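Local structure of SusD homolog (Bacteroides thetaiotaomicron VPI-5482, 3IHV) at residues 202-207 with 222-227; 238-242 with 425-429; 280-286 with 367-373; 305-310 with 489-493. The protein probably takes part in binding and capturing glycans at the outer membrane of this gut bacterium, as other SusD-family proteins do. All blocks are in the same frame, centred on the assembly; numbering follows the deposited sequence.

Interaction 1: residues 202-207 with 222-227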
loop_
_atom_site.group_PDB
_atom_site.type_symbol
_atom_site.label_atom_id
_atom_site.label_comp_id
_atom_site.label_asym_id
_atom_site.label_seq_id
_atom_site.Cartn_x
_atom_site.Cartn_y
_atom_site.Cartn_z
ATOM N N LEU A 202 -11.054 6.058 5.450
ATOM C CA LEU A 202 -11.635 7.402 5.345
ATOM C C LEU A 202 -10.684 8.445 5.955
ATOM O O LEU A 202 -10.554 9.542 5.428
ATOM C CB LEU A 202 -13.019 7.454 5.971
ATOM C CG LEU A 202 -13.738 8.788 5.837
ATOM C CD1 LEU A 202 -13.776 9.256 4.370
ATOM C CD2 LEU A 202 -15.152 8.741 6.476
ATOM N N THR A 203 -10.008 8.089 7.039
ATOM C CA THR A 203 -9.000 8.974 7.635
ATOM C C THR A 203 -7.916 9.288 6.605
ATOM O O THR A 203 -7.532 10.441 6.432
ATOM C CB THR A 203 -8.353 8.299 8.875
ATOM O OG1 THR A 203 -9.358 7.999 9.833
ATOM C CG2 THR A 203 -7.239 9.148 9.510
ATOM N N LYS A 204 -7.411 8.254 5.937
ATOM C CA LYS A 204 -6.350 8.453 4.927
ATOM C C LYS A 204 -6.832 9.278 3.726
ATOM O O LYS A 204 -6.107 10.085 3.193
ATOM C CB LYS A 204 -5.709 7.148 4.498
ATOM C CG LYS A 204 -4.576 7.293 3.457
ATOM C CD LYS A 204 -3.857 5.983 3.191
ATOM C CE LYS A 204 -2.865 5.683 4.292
ATOM N NZ LYS A 204 -1.969 4.557 3.967
ATOM N N VAL A 205 -8.066 9.039 3.316
ATOM C CA VAL A 205 -8.695 9.822 2.236
ATOM C C VAL A 205 -8.784 11.261 2.613
ATOM O O VAL A 205 -8.386 12.129 1.841
ATOM C CB VAL A 205 -10.101 9.227 1.922
ATOM C CG1 VAL A 205 -10.985 10.200 1.082
ATOM C CG2 VAL A 205 -9.962 7.829 1.292
ATOM N N TYR A 206 -9.289 11.560 3.816
ATOM C CA TYR A 206 -9.349 12.946 4.234
ATOM C C TYR A 206 -7.979 13.592 4.345
ATOM O O TYR A 206 -7.819 14.752 3.947
ATOM C CB TYR A 206 -10.051 13.113 5.581
ATOM C CG TYR A 206 -11.563 12.923 5.580
ATOM C CD1 TYR A 206 -12.372 13.612 4.673
ATOM C CD2 TYR A 206 -12.180 12.242 6.598
ATOM C CE1 TYR A 206 -13.772 13.463 4.692
ATOM C CE2 TYR A 206 -13.569 12.129 6.668
ATOM C CZ TYR A 206 -14.361 12.770 5.734
ATOM O OH TYR A 206 -15.736 12.647 5.784
ATOM N N ALA A 207 -7.005 12.874 4.902
ATOM C CA ALA A 207 -5.644 13.437 5.025
ATOM C C ALA A 207 -5.069 13.789 3.636
ATOM O O ALA A 207 -4.428 14.824 3.469
ATOM C CB ALA A 207 -4.711 12.432 5.762
ATOM N N ALA A 222 -11.395 16.705 9.535
ATOM C CA ALA A 222 -12.222 15.530 9.232
ATOM C C ALA A 222 -11.414 14.255 9.449
ATOM O O ALA A 222 -11.909 13.262 10.001
ATOM C CB ALA A 222 -12.779 15.604 7.794
ATOM N N ALA A 223 -10.152 14.257 9.006
ATOM C CA ALA A 223 -9.281 13.088 9.196
ATOM C C ALA A 223 -9.134 12.800 10.707
ATOM O O ALA A 223 -9.253 11.652 11.172
ATOM C CB ALA A 223 -7.893 13.366 8.569
ATOM N N ALA A 224 -8.846 13.839 11.465
ATOM C CA ALA A 224 -8.648 13.696 12.906
ATOM C C ALA A 224 -9.925 13.198 13.606
ATOM O O ALA A 224 -9.845 12.355 14.475
ATOM C CB ALA A 224 -8.194 15.031 13.529
ATOM N N LYS A 225 -11.083 13.768 13.254
ATOM C CA LYS A 225 -12.348 13.344 13.878
ATOM C C LYS A 225 -12.705 11.890 13.549
ATOM O O LYS A 225 -13.224 11.156 14.397
ATOM C CB LYS A 225 -13.464 14.290 13.507
ATOM C CG LYS A 225 -13.276 15.630 14.209
ATOM C CD LYS A 225 -14.403 16.606 13.969
ATOM C CE LYS A 225 -14.233 17.812 14.877
ATOM N NZ LYS A 225 -15.351 18.755 14.716
ATOM N N THR A 226 -12.448 11.495 12.318
ATOM C CA THR A 226 -12.690 10.131 11.882
ATOM C C THR A 226 -11.771 9.172 12.637
ATOM O O THR A 226 -12.215 8.163 13.189
ATOM C CB THR A 226 -12.490 10.015 10.379
ATOM O OG1 THR A 226 -13.356 10.947 9.743
ATOM C CG2 THR A 226 -12.839 8.597 9.895
ATOM N N ALA A 227 -10.469 9.468 12.649
ATOM C CA ALA A 227 -9.518 8.596 13.379
ATOM C C ALA A 227 -9.873 8.508 14.863
ATOM O O ALA A 227 -9.755 7.442 15.461
ATOM C CB ALA A 227 -8.090 9.081 13.229
#

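Interaction 2: residues 238-242 with 425-429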
loop_
_atom_site.group_PDB
_atom_site.type_symbol
_atom_site.label_atom_id
_atom_site.label_comp_id
_atom_site.label_asym_id
_atom_site.label_seq_id
_atom_site.Cartn_x
_atom_site.Cartn_y
_atom_site.Cartn_z
ATOM N N LEU A 238 -2.393 -2.397 18.313
ATOM C CA LEU A 238 -1.129 -2.816 17.745
ATOM C C LEU A 238 -0.772 -4.190 18.269
ATOM O O LEU A 238 -0.937 -4.488 19.492
ATOM C CB LEU A 238 -0.009 -1.831 18.122
ATOM C CG LEU A 238 -0.215 -0.377 17.687
ATOM C CD1 LEU A 238 0.873 0.580 18.251
ATOM C CD2 LEU A 238 -0.293 -0.333 16.145
ATOM N N LEU A 239 -0.286 -5.035 17.374
ATOM C CA LEU A 239 0.221 -6.315 17.786
ATOM C C LEU A 239 1.384 -6.026 18.721
ATOM O O LEU A 239 2.170 -5.076 18.491
ATOM C CB LEU A 239 0.679 -7.196 16.617
ATOM C CG LEU A 239 -0.381 -7.560 15.582
ATOM C CD1 LEU A 239 0.151 -8.632 14.618
ATOM C CD2 LEU A 239 -1.682 -8.048 16.283
ATOM N N LYS A 240 1.495 -6.855 19.753
ATOM C CA LYS A 240 2.570 -6.667 20.747
ATOM C C LYS A 240 3.949 -6.669 20.080
ATOM O O LYS A 240 4.760 -5.776 20.328
ATOM C CB LYS A 240 2.494 -7.740 21.839
ATOM C CG LYS A 240 3.621 -7.643 22.862
ATOM C CD LYS A 240 3.485 -8.728 23.958
ATOM C CE LYS A 240 4.729 -8.759 24.814
ATOM N NZ LYS A 240 4.613 -9.644 26.024
ATOM N N ASP A 241 4.170 -7.677 19.225
ATOM C CA ASP A 241 5.439 -7.867 18.546
ATOM C C ASP A 241 5.396 -7.465 17.074
ATOM O O ASP A 241 4.640 -8.022 16.294
ATOM C CB ASP A 241 5.859 -9.315 18.654
ATOM C CG ASP A 241 6.067 -9.743 20.073
ATOM O OD1 ASP A 241 6.702 -8.999 20.846
ATOM O OD2 ASP A 241 5.617 -10.858 20.411
ATOM N N TYR A 242 6.222 -6.504 16.701
ATOM C CA TYR A 242 6.271 -6.041 15.297
ATOM C C TYR A 242 6.492 -7.188 14.339
ATOM O O TYR A 242 5.892 -7.209 13.266
ATOM C CB TYR A 242 7.385 -5.033 15.123
ATOM C CG TYR A 242 7.340 -4.268 13.844
ATOM C CD1 TYR A 242 6.383 -3.259 13.636
ATOM C CD2 TYR A 242 8.293 -4.468 12.868
ATOM C CE1 TYR A 242 6.377 -2.523 12.467
ATOM C CE2 TYR A 242 8.296 -3.738 11.726
ATOM C CZ TYR A 242 7.343 -2.774 11.514
ATOM O OH TYR A 242 7.381 -2.091 10.323
ATOM N N ALA A 425 2.425 5.471 20.969
ATOM C CA ALA A 425 1.996 4.058 20.991
ATOM C C ALA A 425 2.766 3.306 19.934
ATOM O O ALA A 425 3.263 2.180 20.174
ATOM C CB ALA A 425 0.502 3.908 20.728
ATOM N N VAL A 426 2.871 3.935 18.762
ATOM C CA VAL A 426 3.612 3.353 17.660
ATOM C C VAL A 426 5.127 3.220 17.974
ATOM O O VAL A 426 5.719 2.159 17.734
ATOM C CB VAL A 426 3.392 4.113 16.360
ATOM C CG1 VAL A 426 4.317 3.572 15.266
ATOM C CG2 VAL A 426 1.924 3.984 15.951
ATOM N N ARG A 427 5.718 4.254 18.542
ATOM C CA ARG A 427 7.141 4.220 18.912
ATOM C C ARG A 427 7.418 3.143 19.983
ATOM O O ARG A 427 8.408 2.408 19.911
ATOM C CB ARG A 427 7.563 5.560 19.518
ATOM C CG ARG A 427 7.344 6.826 18.702
ATOM C CD ARG A 427 8.429 7.195 17.858
ATOM N NE ARG A 427 9.714 7.306 18.577
ATOM C CZ ARG A 427 10.879 7.127 17.962
ATOM N NH1 ARG A 427 10.908 6.902 16.646
ATOM N NH2 ARG A 427 12.013 7.151 18.649
ATOM N N ARG A 428 6.549 3.047 20.980
ATOM C CA ARG A 428 6.758 2.064 22.036
ATOM C C ARG A 428 6.743 0.642 21.482
ATOM O O ARG A 428 7.573 -0.193 21.810
ATOM C CB ARG A 428 5.691 2.256 23.122
ATOM C CG ARG A 428 5.931 3.560 23.891
ATOM C CD ARG A 428 4.778 3.918 24.784
ATOM N NE ARG A 428 5.021 5.146 25.506
ATOM C CZ ARG A 428 4.231 5.630 26.466
ATOM N NH1 ARG A 428 3.120 4.989 26.829
ATOM N NH2 ARG A 428 4.552 6.769 27.078
ATOM N N ARG A 429 5.756 0.346 20.645
ATOM C CA ARG A 429 5.701 -0.985 20.072
ATOM C C ARG A 429 6.979 -1.208 19.228
ATOM O O ARG A 429 7.559 -2.312 19.253
ATOM C CB ARG A 429 4.412 -1.144 19.246
ATOM C CG ARG A 429 4.068 -2.552 18.847
ATOM C CD ARG A 429 4.729 -2.986 17.557
ATOM N NE ARG A 429 4.220 -2.271 16.418
ATOM C CZ ARG A 429 3.152 -2.608 15.700
ATOM N NH1 ARG A 429 2.413 -3.680 16.012
ATOM N NH2 ARG A 429 2.828 -1.879 14.648
HETATM O O HOH W 1 7.130 -5.056 19.166
#

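Interaction 3: residues 280-286 with 367-373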
loop_
_atom_site.group_PDB
_atom_site.type_symbol
_atom_site.label_atom_id
_atom_site.label_comp_id
_atom_site.label_asym_id
_atom_site.label_seq_id
_atom_site.Cartn_x
_atom_site.Cartn_y
_atom_site.Cartn_z
ATOM N N ILE A 280 4.346 -10.825 -3.827
ATOM C CA ILE A 280 4.813 -10.308 -2.533
ATOM C C ILE A 280 5.805 -11.309 -1.948
ATOM O O ILE A 280 5.578 -12.536 -1.982
ATOM C CB ILE A 280 3.661 -10.023 -1.550
ATOM C CG1 ILE A 280 2.458 -9.282 -2.206
ATOM C CG2 ILE A 280 4.203 -9.295 -0.320
ATOM C CD1 ILE A 280 2.760 -7.977 -2.972
ATOM N N GLY A 281 6.941 -10.818 -1.471
ATOM C CA GLY A 281 8.037 -11.691 -1.035
ATOM C C GLY A 281 8.861 -12.255 -2.201
ATOM O O GLY A 281 9.842 -12.968 -1.992
ATOM N N LYS A 282 8.475 -11.929 -3.441
ATOM C CA LYS A 282 9.193 -12.395 -4.614
ATOM C C LYS A 282 9.915 -11.208 -5.223
ATOM O O LYS A 282 11.116 -11.046 -5.031
ATOM C CB LYS A 282 8.217 -13.067 -5.608
ATOM C CG LYS A 282 7.354 -14.185 -4.955
ATOM C CD LYS A 282 8.169 -15.272 -4.304
ATOM C CE LYS A 282 8.822 -16.195 -5.299
ATOM N NZ LYS A 282 9.524 -17.497 -4.825
ATOM N N TRP A 283 9.173 -10.324 -5.883
ATOM C CA TRP A 283 9.765 -9.168 -6.514
ATOM C C TRP A 283 10.305 -8.178 -5.467
ATOM O O TRP A 283 11.296 -7.473 -5.698
ATOM C CB TRP A 283 8.712 -8.484 -7.388
ATOM C CG TRP A 283 9.251 -7.817 -8.612
ATOM C CD1 TRP A 283 9.356 -8.378 -9.847
ATOM C CD2 TRP A 283 9.702 -6.456 -8.750
ATOM N NE1 TRP A 283 9.848 -7.465 -10.743
ATOM C CE2 TRP A 283 10.056 -6.272 -10.100
ATOM C CE3 TRP A 283 9.837 -5.387 -7.871
ATOM C CZ2 TRP A 283 10.559 -5.063 -10.580
ATOM C CZ3 TRP A 283 10.318 -4.200 -8.354
ATOM C CH2 TRP A 283 10.661 -4.045 -9.703
ATOM N N ASN A 284 9.668 -8.149 -4.301
ATOM C CA ASN A 284 10.124 -7.286 -3.212
ATOM C C ASN A 284 10.598 -8.120 -2.027
ATOM O O ASN A 284 10.548 -7.686 -0.879
ATOM C CB ASN A 284 9.031 -6.319 -2.792
ATOM C CG ASN A 284 7.866 -7.012 -2.115
ATOM O OD1 ASN A 284 7.696 -8.253 -2.255
ATOM N ND2 ASN A 284 7.059 -6.249 -1.406
ATOM N N GLY A 285 11.043 -9.329 -2.306
ATOM C CA GLY A 285 11.509 -10.204 -1.256
ATOM C C GLY A 285 12.967 -10.004 -0.889
ATOM O O GLY A 285 13.612 -9.027 -1.294
ATOM N N VAL A 286 13.487 -10.988 -0.158
ATOM C CA VAL A 286 14.900 -11.074 0.143
ATOM C C VAL A 286 15.475 -11.860 -1.014
ATOM O O VAL A 286 14.866 -12.846 -1.439
ATOM C CB VAL A 286 15.141 -11.795 1.481
ATOM C CG1 VAL A 286 16.628 -12.096 1.657
ATOM C CG2 VAL A 286 14.625 -10.921 2.623
ATOM N N THR A 367 17.541 -5.244 0.687
ATOM C CA THR A 367 16.139 -5.351 0.298
ATOM C C THR A 367 15.248 -5.177 1.529
ATOM O O THR A 367 15.734 -5.105 2.662
ATOM C CB THR A 367 15.837 -6.751 -0.291
ATOM O OG1 THR A 367 16.072 -7.766 0.727
ATOM C CG2 THR A 367 16.724 -7.029 -1.505
ATOM N N PRO A 368 13.936 -5.105 1.310
ATOM C CA PRO A 368 13.088 -5.221 2.495
ATOM C C PRO A 368 13.259 -6.629 3.086
ATOM O O PRO A 368 13.645 -7.568 2.369
ATOM C CB PRO A 368 11.662 -5.062 1.913
ATOM C CG PRO A 368 11.846 -4.479 0.518
ATOM C CD PRO A 368 13.172 -4.891 0.073
ATOM N N ALA A 369 12.986 -6.779 4.386
ATOM C CA ALA A 369 13.012 -8.080 5.058
ATOM C C ALA A 369 11.620 -8.476 5.550
ATOM O O ALA A 369 11.431 -9.557 6.082
ATOM C CB ALA A 369 13.977 -8.061 6.229
ATOM N N LYS A 370 10.632 -7.599 5.368
ATOM C CA LYS A 370 9.263 -7.855 5.833
ATOM C C LYS A 370 8.629 -9.088 5.200
ATOM O O LYS A 370 7.784 -9.731 5.817
ATOM C CB LYS A 370 8.398 -6.644 5.553
ATOM C CG LYS A 370 8.794 -5.467 6.412
ATOM C CD LYS A 370 7.961 -4.224 6.163
ATOM C CE LYS A 370 8.208 -3.190 7.273
ATOM N NZ LYS A 370 7.476 -1.863 7.162
ATOM N N TRP A 371 9.002 -9.362 3.953
ATOM C CA TRP A 371 8.440 -10.487 3.205
ATOM C C TRP A 371 9.499 -11.552 2.884
ATOM O O TRP A 371 9.517 -12.137 1.805
ATOM C CB TRP A 371 7.623 -9.999 1.986
ATOM C CG TRP A 371 6.632 -8.954 2.421
ATOM C CD1 TRP A 371 5.417 -9.177 3.006
ATOM C CD2 TRP A 371 6.822 -7.522 2.424
ATOM N NE1 TRP A 371 4.834 -7.976 3.368
ATOM C CE2 TRP A 371 5.653 -6.951 2.982
ATOM C CE3 TRP A 371 7.813 -6.671 1.921
ATOM C CZ2 TRP A 371 5.484 -5.570 3.128
ATOM C CZ3 TRP A 371 7.653 -5.288 2.066
ATOM C CH2 TRP A 371 6.475 -4.756 2.648
ATOM N N ASP A 372 10.343 -11.825 3.885
ATOM C CA ASP A 372 11.327 -12.871 3.815
ATOM C C ASP A 372 10.652 -14.264 3.934
ATOM O O ASP A 372 10.365 -14.772 5.039
ATOM C CB ASP A 372 12.351 -12.663 4.910
ATOM C CG ASP A 372 13.459 -13.669 4.853
ATOM O OD1 ASP A 372 13.253 -14.776 4.269
ATOM O OD2 ASP A 372 14.501 -13.371 5.439
ATOM N N ILE A 373 10.382 -14.852 2.779
ATOM C CA ILE A 373 9.718 -16.155 2.711
ATOM C C ILE A 373 10.516 -17.270 3.451
ATOM O O ILE A 373 9.930 -18.046 4.195
ATOM C CB ILE A 373 9.407 -16.541 1.241
ATOM C CG1 ILE A 373 8.336 -15.612 0.675
ATOM C CG2 ILE A 373 8.980 -17.997 1.145
ATOM C CD1 ILE A 373 8.019 -15.829 -0.818
HETATM O O HOH W 2 11.467 -13.350 0.289
HETATM O O HOH W 3 10.958 -8.681 1.779
#

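Interaction 4: residues 305-310 with 489-493. With NA (sodium ion), chain E.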
loop_
_atom_site.group_PDB
_atom_site.type_symbol
_atom_site.label_atom_id
_atom_site.label_comp_id
_atom_site.label_asym_id
_atom_site.label_seq_id
_atom_site.Cartn_x
_atom_site.Cartn_y
_atom_site.Cartn_z
ATOM N N VAL A 305 17.315 2.404 -0.125
ATOM C CA VAL A 305 18.225 3.537 -0.272
ATOM C C VAL A 305 19.144 3.573 0.942
ATOM O O VAL A 305 18.666 3.633 2.079
ATOM C CB VAL A 305 17.447 4.831 -0.498
ATOM C CG1 VAL A 305 18.383 6.069 -0.513
ATOM C CG2 VAL A 305 16.615 4.752 -1.837
ATOM N N HIS A 306 20.462 3.556 0.736
ATOM C CA HIS A 306 21.344 3.378 1.898
ATOM C C HIS A 306 21.336 4.517 2.923
ATOM O O HIS A 306 21.523 4.278 4.113
ATOM C CB HIS A 306 22.769 3.009 1.533
ATOM C CG HIS A 306 23.459 2.306 2.650
ATOM N ND1 HIS A 306 23.057 1.060 3.078
ATOM C CD2 HIS A 306 24.452 2.698 3.482
ATOM C CE1 HIS A 306 23.824 0.688 4.091
ATOM N NE2 HIS A 306 24.680 1.664 4.353
ATOM N N THR A 307 21.098 5.748 2.471
ATOM C CA THR A 307 20.996 6.857 3.402
ATOM C C THR A 307 19.841 6.669 4.418
ATOM O O THR A 307 19.934 7.126 5.566
ATOM C CB THR A 307 20.912 8.156 2.667
ATOM O OG1 THR A 307 20.007 8.025 1.576
ATOM C CG2 THR A 307 22.335 8.555 2.090
ATOM N N PHE A 308 18.769 5.998 4.012
ATOM C CA PHE A 308 17.689 5.641 4.929
ATOM C C PHE A 308 18.231 4.705 6.010
ATOM O O PHE A 308 17.976 4.899 7.221
ATOM C CB PHE A 308 16.529 5.014 4.146
ATOM C CG PHE A 308 15.360 4.563 5.002
ATOM C CD1 PHE A 308 14.766 5.424 5.904
ATOM C CD2 PHE A 308 14.799 3.285 4.843
ATOM C CE1 PHE A 308 13.682 5.026 6.639
ATOM C CE2 PHE A 308 13.719 2.900 5.592
ATOM C CZ PHE A 308 13.176 3.766 6.489
ATOM N N VAL A 309 18.968 3.680 5.566
ATOM C CA VAL A 309 19.636 2.764 6.480
ATOM C C VAL A 309 20.514 3.527 7.464
ATOM O O VAL A 309 20.449 3.267 8.682
ATOM C CB VAL A 309 20.494 1.690 5.767
ATOM C CG1 VAL A 309 21.296 0.849 6.810
ATOM C CG2 VAL A 309 19.655 0.821 4.845
ATOM N N LEU A 310 21.348 4.441 6.959
ATOM C CA LEU A 310 22.236 5.188 7.853
ATOM C C LEU A 310 21.446 5.991 8.902
ATOM O O LEU A 310 21.825 5.984 10.090
ATOM C CB LEU A 310 23.201 6.062 7.053
ATOM C CG LEU A 310 24.160 5.298 6.134
ATOM C CD1 LEU A 310 24.999 6.285 5.287
ATOM C CD2 LEU A 310 25.094 4.322 6.871
ATOM N N GLU A 489 22.363 13.394 -0.888
ATOM C CA GLU A 489 22.777 12.656 0.291
ATOM C C GLU A 489 23.524 11.375 -0.019
ATOM O O GLU A 489 24.517 11.069 0.633
ATOM C CB GLU A 489 21.594 12.409 1.222
ATOM C CG GLU A 489 20.972 13.701 1.817
ATOM C CD GLU A 489 21.834 14.365 2.899
ATOM O OE1 GLU A 489 22.760 13.730 3.444
ATOM O OE2 GLU A 489 21.587 15.554 3.173
ATOM N N LEU A 490 23.082 10.643 -1.032
ATOM C CA LEU A 490 23.807 9.464 -1.467
ATOM C C LEU A 490 25.162 9.877 -1.985
ATOM O O LEU A 490 26.145 9.171 -1.761
ATOM C CB LEU A 490 23.018 8.699 -2.546
ATOM C CG LEU A 490 21.764 7.986 -2.089
ATOM C CD1 LEU A 490 20.845 7.595 -3.294
ATOM C CD2 LEU A 490 22.153 6.747 -1.262
ATOM N N GLY A 491 25.224 11.027 -2.659
ATOM C CA GLY A 491 26.494 11.521 -3.176
ATOM C C GLY A 491 27.456 11.847 -2.056
ATOM O O GLY A 491 28.654 11.583 -2.184
ATOM N N TYR A 492 26.962 12.421 -0.954
ATOM C CA TYR A 492 27.824 12.696 0.197
ATOM C C TYR A 492 28.352 11.352 0.796
ATOM O O TYR A 492 29.529 11.210 1.109
ATOM C CB TYR A 492 27.107 13.492 1.294
ATOM C CG TYR A 492 26.479 14.829 0.889
ATOM C CD1 TYR A 492 27.110 15.698 0.036
ATOM C CD2 TYR A 492 25.285 15.252 1.484
ATOM C CE1 TYR A 492 26.530 16.921 -0.294
ATOM C CE2 TYR A 492 24.697 16.468 1.164
ATOM C CZ TYR A 492 25.326 17.290 0.269
ATOM O OH TYR A 492 24.740 18.503 -0.049
ATOM N N TRP A 493 27.475 10.388 0.975
ATOM C CA TRP A 493 27.872 9.071 1.481
ATOM C C TRP A 493 28.932 8.314 0.639
ATOM O O TRP A 493 29.913 7.752 1.177
ATOM C CB TRP A 493 26.605 8.228 1.602
ATOM C CG TRP A 493 26.865 6.785 1.818
ATOM C CD1 TRP A 493 27.455 6.223 2.886
ATOM C CD2 TRP A 493 26.518 5.730 0.929
ATOM N NE1 TRP A 493 27.496 4.859 2.741
ATOM C CE2 TRP A 493 26.904 4.531 1.543
ATOM C CE3 TRP A 493 25.881 5.683 -0.324
ATOM C CZ2 TRP A 493 26.721 3.288 0.936
ATOM C CZ3 TRP A 493 25.682 4.435 -0.925
ATOM C CH2 TRP A 493 26.087 3.263 -0.285
HETATM NA NA NA E . 30.968 11.544 -1.425
HETATM O O HOH W 4 32.612 11.988 -0.154
HETATM O O HOH W 5 30.724 14.048 -1.717
#

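Interaction 1: residues 202-207 with 222-227
Ala222 O, which lies against CD2 of the Tyr206 ring, takes two hydrogen bonds from one residue, Thr226. Thr226 OG1 reaches Ala222 O at 2.7 Å, tilted from the carbonyl plane, on the other side of it from the routine helical donor Thr226 N. With OG1 held beside its own backbone N (chi1 -57°), Thr226 presents two different groups to the facing helix. Its OG1 sits near the plane of the Tyr206 ring, 3.3 Å from CE2 at the edge, and its CG2 methyl lies 3.5 Å from Thr203 OG1 and also touches Leu202. The Tyr206 ring is sandwiched between two aliphatic groups, which limits its rotation. Ala222 CB stands over its centre, 3.5 Å from the centroid and only 6° off the ring normal, a CH-pi contact across the interface; Leu202 CD1, from the same helix as the ring, covers the opposite face nearer the rim. Tyr206 OH is hydrogen-bonded to Glu167 of helix 159-176, whereas Thr203 OG1 bonds Leu199 O within its own helix; it also approaches Ala227 N, but at an angle too poor for a bond. Small residues bring the backbones together: the CA atoms of Thr203 and Ala223 are 4.4 Å apart, and Ala223 CB rests 3.7 Å from Tyr206 CB. The local axes approach to 8.0 Å and run antiparallel at 168°, the close packing of an alpha-helical hairpin, here formed by helices 195-210 and 219-232 in the TPR-like helical scaffold of the SusD family.

Interaction 2: residues 238-242 with 425-429
Polar contacts centre on Arg429, which donates from NH1 to Leu239 O at 2.9 Å. The donor lies in the carbonyl plane, on a lone pair, and the N-H...O angle of 149° makes a moderately bent bond. To arrive there the arginine leaves its helix with CG anti to the backbone N and then folds at chi2 and chi3, so that the chain curls round and Arg429 CG itself passes 3.2 Å from Leu239 O. The guanidinium has further anchors in salt bridges from NH1 to Glu258 and from NH2 to Glu462; Glu258 also accepts from Leu239 N, so one carboxylate probably offsets the closeness of two donors, Leu239 N and Arg429 NH1. A bridging water ties the backbones together, donating to Lys240 O at 2.7 Å and to Arg429 O at 2.8 Å while accepting from Tyr242 N.

Van der Waals contacts close over the flat group. Leu238 CB lies against one face, 3.7 Å from Arg429 NH1, and Tyr242 CD1 meets the other, 3.7 Å from Arg429 NE, with the ring edge-on and the two planes 73° apart.

Apolar contacts continue along the helix, where Leu238 CD1 reaches Ala425 CB and Val426 CG2, each at 4.2 Å. The result is typical of a buried, carboxylate-paired arginine, here near the C-terminal end of helix 417-430, fastening that helix to the loop leading into helix 242-250.

Interaction 3: residues 280-286 with 367-373
Two type I beta turns, Lys282 to Gly285 and Ala369 to Asp372, pack against each other where the chain leaves edge strand 367-368, with Gly281 and Trp371 at the closest backbone approach. Gly281 CA lies 3.2 Å from Trp371 O, a crowding met by a glycine with positive phi (78°). Asn284 braces this point. Its CG sits between the backbone N and the carbonyl carbon (chi1 69°), turning OD1 back to accept from Gly281 N at 2.8 Å, in the plane of the amide carbonyl. The same bond fixes the amide flip, leaving ND2 3.4 Å from Trp371 CE3, near the rim of the indole, with amide and indole planes only 11° apart. Ile280 CG2 lies over a face of the indole, 3.8 Å from the centroid of the five-membered ring as a CH-pi contact, while Lys370 CB covers the opposite face. Farther along, Val286 CG2 leans on Asp372 CB at 3.7 Å; Asp372 is the N-cap of helix 373-376, its OD1 accepting from Lys375 N and its OD2 hydrogen-bonded to the hydroxyls of Tyr328 and Tyr330. Lys282 CD meets Ile373 CD1 at 3.5 Å.

Direct hydrogen bonds between the two segments are absent, and two bridging waters take their place. One donates to Gly281 O at 2.8 Å and accepts from Val286 N and Ile373 N; another donates to Asn284 O, more weakly to Pro368 O, and accepts from Trp371 N. Water thus satisfies backbone N-H and C=O groups of both segments inside a largely buried interface.

Interaction 4: residues 305-310 with 489-493
Trp493 fills the crossing of two helices in the SusD-family fold, 306-313 and 479-493, whose local axes cross at 74° and come no closer than 10.0 Å. A chi1 of 167° swings the indole away from the main-chain N and out to the facing helix. Its CB comes first, 4.3 Å from Thr307 CG2. At CG and CD1 it meets Leu310, whose CD1 methyl is 3.4 Å from Trp493 CD1, a tight contact approached obliquely to the ring. NE1 donates outside the contact to Pro356 O. Along the far side, CE2 and CZ2 lie under His306, with CZ2 3.5 Å from His306 CD2, and at the tip CH2 is 3.8 Å from His306 CB, which stands over the six-membered ring as a CH-pi donor. The imidazole and indole planes are inclined at 33°.

One turn back, Leu490 CD2 packs on Val305 CG1 at 3.9 Å, and Thr307 CG2 lies 3.6 Å from Glu489 O. At the C-terminal end of helix 479-493 a sodium ion is bound by Tyr492 O, by Trp494 O just past the helix, by two waters and by Gly491 O, which lies 2.4 Å from the sodium.

How the interactions relate
From the N terminus, interaction 1 comes first, closing a connection of just 14 residues between neighbouring helices before any other contact opens. Interaction 2 then spans 182 residues, joining the loop before helix 242-250 to helix 417-430. Nested inside that span, interaction 3 joins the loop between strands 259-263 and 302-304 to the end of strand 367-368 and the start of helix 373-376. Interaction 4 starts within both spans and ends beyond them, so it crosses interactions 2 and 3 and brings helix 479-493 back to helix 306-313. Interactions 2 and 3 touch through a weak hydrogen bond between Tyr242 OH and Lys370 NZ. Interactions 1 and 3 lie on opposite sides of the chain's centre.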